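Local atomic coordinates of uncharacterized protein (Bacteroides ovatus, PDB entry 4FS7), a protein that is of unknown function but, as an extracellular leucine-rich repeat protein of the BspA type, probably binds other proteins. Residues F88-C93 and C111-C116. Residues are numbered along the deposited sequence; the frame is centred on the assembly and turned at random.
Sequences FAFENC and CTFSGC
Phe90 N donates to Thr112 O at 2.8 Å, bent at the hydrogen (138°). Asn92 N gives Ser114 O a much straighter bond, also 2.8 Å. Each segment folds as a type I turn overlapping a type II turn, and the two bonds join equivalent turns of successive coils.

Phe90 and Phe113 are buried, and their rings run side by side, pointing the same way. Their planes are inclined by 31°, and Phe90 CD2 comes within 3.4 Å of Phe113 CE1, over the face of the Phe113 ring. Thr112 CG2 meets the same atom, Phe90 CD2, at 3.7 Å. Cys116 SG reaches the backbone, 3.1 Å from Phe90 O.

Cys111 CB makes a CH-pi contact over one face of the Phe88 ring, 3.7 Å from its centroid. Its SG lies obliquely to that ring. With CG anti to the backbone N (chi1 -161°), Glu91 runs past Cys111 O, and its OE1 is hydrogen-bonded to Gln68 NE2.

Two waters donate to Asn92 OD1. One also donates to Gly115 O; the other is hydrogen-bonded to Ser114 OG.

Segment 88-93 follows strand 84-85 and segment 111-116 follows strand 107-108, in adjacent coils of the BspA-type leucine-rich repeat solenoid. Phe90 packs on Ile62 of strand 55-62, Phe90 and Phe113 both touch Ile99 of strand 98-99, and Phe113 meets Phe136 of the next coil with nearly parallel rings.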
ATOM      1  N   PHE A  88       4.960  12.383 -19.323  1.00 13.21           N
ATOM      2  CA  PHE A  88       6.305  11.867 -19.553  1.00 14.30           C
ATOM      3  C   PHE A  88       7.387  12.943 -19.775  1.00 13.18           C
ATOM      4  O   PHE A  88       8.492  12.602 -20.166  1.00 13.76           O
ATOM      5  CB  PHE A  88       6.363  10.842 -20.700  0.50 15.32           C
ATOM      6  CG  PHE A  88       5.580   9.607 -20.442  0.50 13.33           C
ATOM      7  CD1 PHE A  88       4.254   9.574 -20.740  0.50 14.95           C
ATOM      8  CD2 PHE A  88       6.173   8.484 -19.912  0.50 15.74           C
ATOM      9  CE1 PHE A  88       3.493   8.443 -20.512  0.50 17.67           C
ATOM     10  CE2 PHE A  88       5.415   7.335 -19.684  0.50 15.26           C
ATOM     11  CZ  PHE A  88       4.064   7.334 -19.983  0.50 14.67           C
ATOM     12  N   ALA A  89       7.096  14.213 -19.461  1.00 12.95           N
ATOM     13  CA  ALA A  89       8.001  15.265 -19.934  1.00 13.16           C
ATOM     14  C   ALA A  89       9.444  15.130 -19.439  1.00 13.09           C
ATOM     15  O   ALA A  89      10.379  15.456 -20.175  1.00 14.41           O
ATOM     16  CB  ALA A  89       7.412  16.634 -19.601  1.00 13.55           C
ATOM     17  N   PHE A  90       9.640  14.674 -18.197  1.00 12.54           N
ATOM     18  CA  PHE A  90      10.965  14.547 -17.617  1.00 13.52           C
ATOM     19  C   PHE A  90      11.199  13.091 -17.181  1.00 13.79           C
ATOM     20  O   PHE A  90      12.010  12.844 -16.312  1.00 15.19           O
ATOM     21  CB  PHE A  90      11.151  15.519 -16.438  1.00 13.69           C
ATOM     22  CG  PHE A  90      10.610  16.885 -16.720  1.00 13.11           C
ATOM     23  CD1 PHE A  90      11.218  17.742 -17.615  1.00 16.01           C
ATOM     24  CD2 PHE A  90       9.480  17.295 -16.111  1.00 14.29           C
ATOM     25  CE1 PHE A  90      10.636  18.997 -17.884  1.00 13.91           C
ATOM     26  CE2 PHE A  90       8.922  18.519 -16.346  1.00 16.69           C
ATOM     27  CZ  PHE A  90       9.482  19.361 -17.248  1.00 14.38           C
ATOM     28  N   GLU A  91      10.504  12.142 -17.809  1.00 14.52           N
ATOM     29  CA  GLU A  91      10.612  10.741 -17.415  0.50 14.72           C
ATOM     30  C   GLU A  91      12.065  10.294 -17.574  1.00 15.44           C
ATOM     31  O   GLU A  91      12.686  10.536 -18.623  1.00 17.21           O
ATOM     32  CB  GLU A  91       9.681   9.875 -18.249  0.50 15.60           C
ATOM     33  CG  GLU A  91       9.395   8.514 -17.612  0.50 17.21           C
ATOM     34  CD  GLU A  91       8.996   7.455 -18.598  0.50 24.44           C
ATOM     35  OE1 GLU A  91       9.665   7.351 -19.657  0.50 23.50           O
ATOM     36  OE2 GLU A  91       8.020   6.719 -18.292  0.50 26.28           O
ATOM     37  N   ASN A  92      12.594   9.635 -16.552  1.00 15.65           N
ATOM     38  CA  ASN A  92      13.955   9.113 -16.604  1.00 16.77           C
ATOM     39  C   ASN A  92      15.056  10.144 -16.793  1.00 16.93           C
ATOM     40  O   ASN A  92      16.129   9.818 -17.276  1.00 19.10           O
ATOM     41  CB  ASN A  92      14.068   7.953 -17.630  1.00 18.98           C
ATOM     42  CG  ASN A  92      13.230   6.751 -17.224  1.00 20.54           C
ATOM     43  OD1 ASN A  92      13.058   6.471 -16.027  1.00 26.23           O
ATOM     44  ND2 ASN A  92      12.714   6.043 -18.210  1.00 26.48           N
ATOM     45  N   CYS A  93      14.793  11.369 -16.373  1.00 16.81           N
ATOM     46  CA  CYS A  93      15.848  12.362 -16.203  1.00 16.92           C
ATOM     47  C   CYS A  93      16.539  12.108 -14.878  1.00 17.92           C
ATOM     48  O   CYS A  93      16.331  12.812 -13.888  1.00 17.07           O
ATOM     49  CB  CYS A  93      15.320  13.800 -16.274  1.00 16.11           C
ATOM     50  SG  CYS A  93      14.759  14.227 -17.976  1.00 17.57           S
ATOM     51  N   CYS A 111       3.481  10.030 -15.319  1.00 12.62           N
ATOM     52  CA  CYS A 111       4.900   9.736 -15.433  1.00 13.00           C
ATOM     53  C   CYS A 111       5.781  10.973 -15.697  1.00 12.74           C
ATOM     54  O   CYS A 111       6.929  10.808 -16.125  1.00 13.57           O
ATOM     55  CB  CYS A 111       5.171   8.676 -16.514  1.00 14.42           C
ATOM     56  SG  CYS A 111       4.478   7.065 -16.098  1.00 17.53           S
ATOM     57  N   THR A 112       5.320  12.183 -15.349  1.00 12.26           N
ATOM     58  CA  THR A 112       6.094  13.365 -15.734  1.00 12.45           C
ATOM     59  C   THR A 112       7.486  13.388 -15.114  1.00 12.98           C
ATOM     60  O   THR A 112       8.442  13.812 -15.776  1.00 13.46           O
ATOM     61  CB  THR A 112       5.310  14.624 -15.360  1.00 13.53           C
ATOM     62  OG1 THR A 112       4.109  14.635 -16.097  1.00 14.87           O
ATOM     63  CG2 THR A 112       6.092  15.907 -15.666  1.00 14.42           C
ATOM     64  N   PHE A 113       7.611  12.940 -13.850  1.00 11.64           N
ATOM     65  CA  PHE A 113       8.861  12.883 -13.161  1.00 13.43           C
ATOM     66  C   PHE A 113       9.231  11.465 -12.754  1.00 12.76           C
ATOM     67  O   PHE A 113      10.068  11.270 -11.879  1.00 14.28           O
ATOM     68  CB  PHE A 113       8.872  13.787 -11.927  1.00 13.66           C
ATOM     69  CG  PHE A 113       8.669  15.229 -12.215  1.00 13.62           C
ATOM     70  CD1 PHE A 113       9.763  16.046 -12.495  1.00 18.97           C
ATOM     71  CD2 PHE A 113       7.405  15.816 -12.173  1.00 14.76           C
ATOM     72  CE1 PHE A 113       9.568  17.385 -12.755  1.00 20.99           C
ATOM     73  CE2 PHE A 113       7.239  17.193 -12.426  1.00 17.76           C
ATOM     74  CZ  PHE A 113       8.335  17.950 -12.692  1.00 20.28           C
ATOM     75  N   SER A 114       8.588  10.479 -13.365  1.00 13.01           N
ATOM     76  CA  SER A 114       8.896   9.102 -13.050  1.00 13.78           C
ATOM     77  C   SER A 114      10.377   8.830 -13.367  1.00 14.44           C
ATOM     78  O   SER A 114      10.874   9.173 -14.455  1.00 16.44           O
ATOM     79  CB  SER A 114       8.022   8.175 -13.843  1.00 15.18           C
ATOM     80  OG  SER A 114       8.347   6.808 -13.514  1.00 17.61           O
ATOM     81  N   GLY A 115      11.093   8.225 -12.439  1.00 14.51           N
ATOM     82  CA  GLY A 115      12.479   7.920 -12.680  1.00 14.74           C
ATOM     83  C   GLY A 115      13.505   9.009 -12.409  1.00 15.71           C
ATOM     84  O   GLY A 115      14.691   8.855 -12.709  1.00 17.31           O
ATOM     85  N   CYS A 116      13.063  10.126 -11.849  1.00 15.60           N
ATOM     86  CA  CYS A 116      13.952  11.246 -11.525  1.00 15.75           C
ATOM     87  C   CYS A 116      14.565  10.999 -10.160  1.00 16.20           C
ATOM     88  O   CYS A 116      14.251  11.658  -9.172  1.00 15.22           O
ATOM     89  CB  CYS A 116      13.172  12.573 -11.579  1.00 15.76           C
ATOM     90  SG  CYS A 116      12.717  13.009 -13.280  1.00 16.22           S
TER
HETATM   91  O   HOH W   1      15.569   6.724 -14.334  1.00 25.32           O
HETATM   92  O   HOH W   2      10.237   5.799 -15.416  1.00 30.12           O